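Local structure of cysteine desulfurase (Elizabethkingia anophelis NUHP1, 5VPR) at residues D354-V366 and I401-L413. The protein probably removes sulfur from L-cysteine, using pyridoxal 5'-phosphate, to leave L-alanine and pass the sulfur to a carrier. Sequence-based numbering, arbitrary orientation.
Sequences DVGMILDKLGIAV and ILTEGVKKAQKML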
loop_
_atom_site.group_PDB
_atom_site.type_symbol
_atom_site.label_atom_id
_atom_site.label_comp_id
_atom_site.label_asym_id
_atom_site.label_seq_id
_atom_site.Cartn_x
_atom_site.Cartn_y
_atom_site.Cartn_z
ATOM N N ASP A 354 16.034 -20.330 -4.632
ATOM C CA ASP A 354 17.419 -20.721 -4.372
ATOM C C ASP A 354 18.261 -19.515 -3.983
ATOM O O ASP A 354 19.048 -19.576 -3.031
ATOM C CB ASP A 354 18.016 -21.412 -5.597
ATOM C CG ASP A 354 17.428 -22.786 -5.833
ATOM O OD1 ASP A 354 16.869 -23.367 -4.877
ATOM O OD2 ASP A 354 17.530 -23.287 -6.972
ATOM N N VAL A 355 18.086 -18.401 -4.698
ATOM C CA VAL A 355 18.776 -17.172 -4.333
ATOM C C VAL A 355 18.218 -16.620 -3.028
ATOM O O VAL A 355 18.969 -16.136 -2.169
ATOM C CB VAL A 355 18.678 -16.151 -5.480
ATOM C CG1 VAL A 355 19.308 -14.830 -5.076
ATOM C CG2 VAL A 355 19.352 -16.696 -6.713
ATOM N N GLY A 356 16.897 -16.702 -2.844
ATOM C CA GLY A 356 16.300 -16.170 -1.633
ATOM C C GLY A 356 16.793 -16.878 -0.388
ATOM O O GLY A 356 16.998 -16.252 0.656
ATOM N N MET A 357 16.998 -18.194 -0.483
ATOM C CA MET A 357 17.437 -18.958 0.677
ATOM C C MET A 357 18.875 -18.625 1.042
ATOM O O MET A 357 19.197 -18.468 2.226
ATOM C CB MET A 357 17.287 -20.453 0.416
ATOM C CG MET A 357 15.849 -20.918 0.337
ATOM S SD MET A 357 15.757 -22.713 0.252
ATOM C CE MET A 357 16.897 -23.051 -1.088
ATOM N N ILE A 358 19.751 -18.502 0.039
ATOM C CA ILE A 358 21.122 -18.060 0.298
ATOM C C ILE A 358 21.117 -16.675 0.942
ATOM O O ILE A 358 21.813 -16.435 1.938
ATOM C CB ILE A 358 21.951 -18.087 -1.000
ATOM C CG1 ILE A 358 22.133 -19.527 -1.483
ATOM C CG2 ILE A 358 23.297 -17.429 -0.784
ATOM C CD1 ILE A 358 22.872 -19.640 -2.798
ATOM N N LEU A 359 20.309 -15.754 0.406
ATOM C CA LEU A 359 20.225 -14.408 0.973
ATOM C C LEU A 359 19.726 -14.440 2.419
ATOM O O LEU A 359 20.246 -13.719 3.283
ATOM C CB LEU A 359 19.312 -13.528 0.107
ATOM C CG LEU A 359 19.845 -13.227 -1.298
ATOM C CD1 LEU A 359 18.906 -12.276 -2.059
ATOM C CD2 LEU A 359 21.233 -12.633 -1.203
ATOM N N ASP A 360 18.718 -15.269 2.701
ATOM C CA ASP A 360 18.229 -15.379 4.071
ATOM C C ASP A 360 19.316 -15.877 5.015
ATOM O O ASP A 360 19.443 -15.377 6.138
ATOM C CB ASP A 360 17.008 -16.295 4.139
ATOM C CG ASP A 360 16.447 -16.404 5.560
ATOM O OD1 ASP A 360 16.095 -15.361 6.154
ATOM O OD2 ASP A 360 16.370 -17.533 6.082
ATOM N N LYS A 361 20.121 -16.855 4.586
ATOM C CA LYS A 361 21.208 -17.300 5.447
ATOM C C LYS A 361 22.221 -16.185 5.698
ATOM O O LYS A 361 22.909 -16.210 6.721
ATOM C CB LYS A 361 21.898 -18.541 4.852
ATOM N N LEU A 362 22.301 -15.187 4.817
ATOM C CA LEU A 362 23.137 -14.019 5.058
ATOM C C LEU A 362 22.415 -12.933 5.850
ATOM O O LEU A 362 22.942 -11.824 5.991
ATOM C CB LEU A 362 23.635 -13.448 3.731
ATOM C CG LEU A 362 24.456 -14.436 2.916
ATOM C CD1 LEU A 362 24.748 -13.883 1.532
ATOM C CD2 LEU A 362 25.744 -14.752 3.664
ATOM N N GLY A 363 21.221 -13.221 6.361
ATOM C CA GLY A 363 20.450 -12.227 7.085
ATOM C C GLY A 363 19.545 -11.348 6.242
ATOM O O GLY A 363 18.812 -10.528 6.809
ATOM N N ILE A 364 19.548 -11.504 4.921
ATOM C CA ILE A 364 18.842 -10.593 4.021
ATOM C C ILE A 364 17.451 -11.144 3.726
ATOM O O ILE A 364 17.315 -12.260 3.217
ATOM C CB ILE A 364 19.630 -10.391 2.719
ATOM C CG1 ILE A 364 21.028 -9.850 3.016
ATOM C CG2 ILE A 364 18.864 -9.463 1.756
ATOM C CD1 ILE A 364 21.999 -10.080 1.868
ATOM N N ALA A 365 16.413 -10.346 3.999
ATOM C CA ALA A 365 15.030 -10.738 3.734
ATOM C C ALA A 365 14.523 -10.041 2.476
ATOM O O ALA A 365 14.399 -8.814 2.452
ATOM C CB ALA A 365 14.125 -10.402 4.926
ATOM N N VAL A 366 14.219 -10.830 1.442
ATOM C CA VAL A 366 13.622 -10.352 0.199
ATOM C C VAL A 366 12.494 -11.311 -0.149
ATOM O O VAL A 366 12.338 -12.361 0.475
ATOM C CB VAL A 366 14.629 -10.267 -0.973
ATOM C CG1 VAL A 366 15.695 -9.189 -0.713
ATOM C CG2 VAL A 366 15.265 -11.637 -1.223
ATOM N N ILE A 401 25.317 -4.833 1.211
ATOM C CA ILE A 401 25.215 -6.188 1.745
ATOM C C ILE A 401 24.363 -7.052 0.828
ATOM O O ILE A 401 24.678 -8.224 0.580
ATOM C CB ILE A 401 24.657 -6.147 3.181
ATOM C CG1 ILE A 401 25.675 -5.502 4.123
ATOM C CG2 ILE A 401 24.274 -7.542 3.666
ATOM C CD1 ILE A 401 25.176 -5.370 5.535
ATOM N N LEU A 402 23.277 -6.481 0.299
ATOM C CA LEU A 402 22.433 -7.186 -0.660
ATOM C C LEU A 402 23.209 -7.528 -1.924
ATOM O O LEU A 402 23.178 -8.666 -2.402
ATOM C CB LEU A 402 21.212 -6.320 -1.007
ATOM C CG LEU A 402 20.399 -6.788 -2.207
ATOM C CD1 LEU A 402 19.705 -8.089 -1.861
ATOM C CD2 LEU A 402 19.384 -5.743 -2.635
ATOM N N THR A 403 23.907 -6.541 -2.486
ATOM C CA THR A 403 24.609 -6.756 -3.745
ATOM C C THR A 403 25.716 -7.797 -3.599
ATOM O O THR A 403 25.856 -8.682 -4.452
ATOM C CB THR A 403 25.164 -5.428 -4.261
ATOM O OG1 THR A 403 24.073 -4.516 -4.480
ATOM C CG2 THR A 403 25.896 -5.639 -5.567
ATOM N N GLU A 404 26.513 -7.713 -2.529
ATOM C CA GLU A 404 27.530 -8.740 -2.312
ATOM C C GLU A 404 26.893 -10.097 -2.064
ATOM O O GLU A 404 27.442 -11.127 -2.478
ATOM C CB GLU A 404 28.442 -8.361 -1.141
ATOM C CG GLU A 404 29.263 -7.111 -1.402
ATOM C CD GLU A 404 30.068 -7.205 -2.698
ATOM O OE1 GLU A 404 31.002 -8.039 -2.758
ATOM O OE2 GLU A 404 29.756 -6.457 -3.657
ATOM N N GLY A 405 25.729 -10.115 -1.405
ATOM C CA GLY A 405 25.022 -11.371 -1.199
ATOM C C GLY A 405 24.551 -11.992 -2.500
ATOM O O GLY A 405 24.599 -13.215 -2.669
ATOM N N VAL A 406 24.096 -11.160 -3.442
ATOM C CA VAL A 406 23.605 -11.687 -4.711
ATOM C C VAL A 406 24.757 -12.255 -5.534
ATOM O O VAL A 406 24.640 -13.334 -6.127
ATOM C CB VAL A 406 22.823 -10.598 -5.473
ATOM C CG1 VAL A 406 22.636 -10.992 -6.923
ATOM C CG2 VAL A 406 21.465 -10.360 -4.809
ATOM N N LYS A 407 25.886 -11.541 -5.582
ATOM C CA LYS A 407 27.078 -12.075 -6.237
ATOM C C LYS A 407 27.494 -13.409 -5.628
ATOM O O LYS A 407 27.827 -14.354 -6.353
ATOM C CB LYS A 407 28.229 -11.073 -6.141
ATOM C CG LYS A 407 27.960 -9.762 -6.853
ATOM C CD LYS A 407 29.111 -8.778 -6.702
ATOM C CE LYS A 407 28.731 -7.412 -7.276
ATOM N NZ LYS A 407 29.924 -6.539 -7.465
ATOM N N LYS A 408 27.478 -13.506 -4.295
ATOM C CA LYS A 408 27.883 -14.755 -3.648
ATOM C C LYS A 408 26.922 -15.883 -3.996
ATOM O O LYS A 408 27.353 -17.013 -4.259
ATOM C CB LYS A 408 27.974 -14.556 -2.132
ATOM C CG LYS A 408 28.196 -15.821 -1.327
ATOM C CD LYS A 408 28.418 -15.507 0.151
ATOM C CE LYS A 408 28.543 -16.791 0.976
ATOM N NZ LYS A 408 28.900 -16.572 2.413
ATOM N N ALA A 409 25.618 -15.581 -4.040
ATOM C CA ALA A 409 24.618 -16.589 -4.377
ATOM C C ALA A 409 24.859 -17.175 -5.762
ATOM O O ALA A 409 24.816 -18.396 -5.952
ATOM C CB ALA A 409 23.220 -15.977 -4.295
ATOM N N GLN A 410 25.122 -16.317 -6.747
ATOM C CA GLN A 410 25.240 -16.803 -8.117
ATOM C C GLN A 410 26.441 -17.729 -8.286
ATOM O O GLN A 410 26.346 -18.754 -8.974
ATOM C CB GLN A 410 25.283 -15.613 -9.082
ATOM C CG GLN A 410 26.590 -15.358 -9.802
ATOM C CD GLN A 410 26.442 -14.276 -10.854
ATOM O OE1 GLN A 410 25.447 -14.236 -11.589
ATOM N NE2 GLN A 410 27.420 -13.382 -10.921
ATOM N N LYS A 411 27.574 -17.418 -7.650
ATOM C CA LYS A 411 28.694 -18.350 -7.747
ATOM C C LYS A 411 28.477 -19.577 -6.871
ATOM O O LYS A 411 28.929 -20.667 -7.227
ATOM C CB LYS A 411 30.021 -17.666 -7.407
ATOM C CG LYS A 411 29.942 -16.625 -6.325
ATOM C CD LYS A 411 31.026 -15.572 -6.515
ATOM C CE LYS A 411 32.246 -15.895 -5.692
ATOM N NZ LYS A 411 33.151 -14.721 -5.624
ATOM N N MET A 412 27.768 -19.437 -5.746
ATOM C CA MET A 412 27.395 -20.621 -4.979
ATOM C C MET A 412 26.531 -21.559 -5.807
ATOM O O MET A 412 26.662 -22.786 -5.711
ATOM C CB MET A 412 26.663 -20.221 -3.698
ATOM C CG MET A 412 27.581 -19.855 -2.553
ATOM S SD MET A 412 26.667 -19.263 -1.134
ATOM C CE MET A 412 25.774 -20.732 -0.628
ATOM N N LEU A 413 25.648 -21.001 -6.636
ATOM C CA LEU A 413 24.714 -21.800 -7.416
ATOM C C LEU A 413 25.263 -22.233 -8.770
ATOM O O LEU A 413 24.663 -23.100 -9.412
ATOM C CB LEU A 413 23.406 -21.029 -7.600
ATOM C CG LEU A 413 22.710 -20.876 -6.249
ATOM C CD1 LEU A 413 21.486 -19.971 -6.332
ATOM C CD2 LEU A 413 22.336 -22.243 -5.697
#
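In the small C-terminal domain of this class-V, fold-type I pyridoxal-phosphate enzyme, two helices cross: V355, I358 and L359 of helix 352-361 lie against G405, A409 and L413 of helix 396-413. The axes of 354-361 and 401-413 approach to 9.3 Å, with 125° between their N-to-C directions, and no hydrogen bond joins them, so the interface rests on apolar fit. Small residues set the spacing. Having no side chain, G405 lets two leucine methyls reach its main chain: L359 lays CD2 3.6 Å from G405 C, while L362 brings CD1 to 3.7 Å from G405 CA. One turn on, the single methyl of A409 is short enough to let I358 CG2 approach its CB to 3.8 Å. The branched I358 fills two places at once: with CG1 anti to its carbonyl carbon (chi1 -67°), CD1 runs out between M412 and L413, meeting L413 CG tip to tip at 3.7 Å. M412, bent at chi3 (66°), folds its CE back to 3.8 Å from the same I358 CD1. At its C-terminal end helix 352-361 closes in a Schellman motif with G363, whose positive phi suits glycine, as the C-prime residue, and the chain turns into strand 364-365, which pairs with strand 29-33. I364 thereby faces the start of 401-413, its CG2 4.0 Å from L402 CD1 and its CD1 3.5 Å from I401 O.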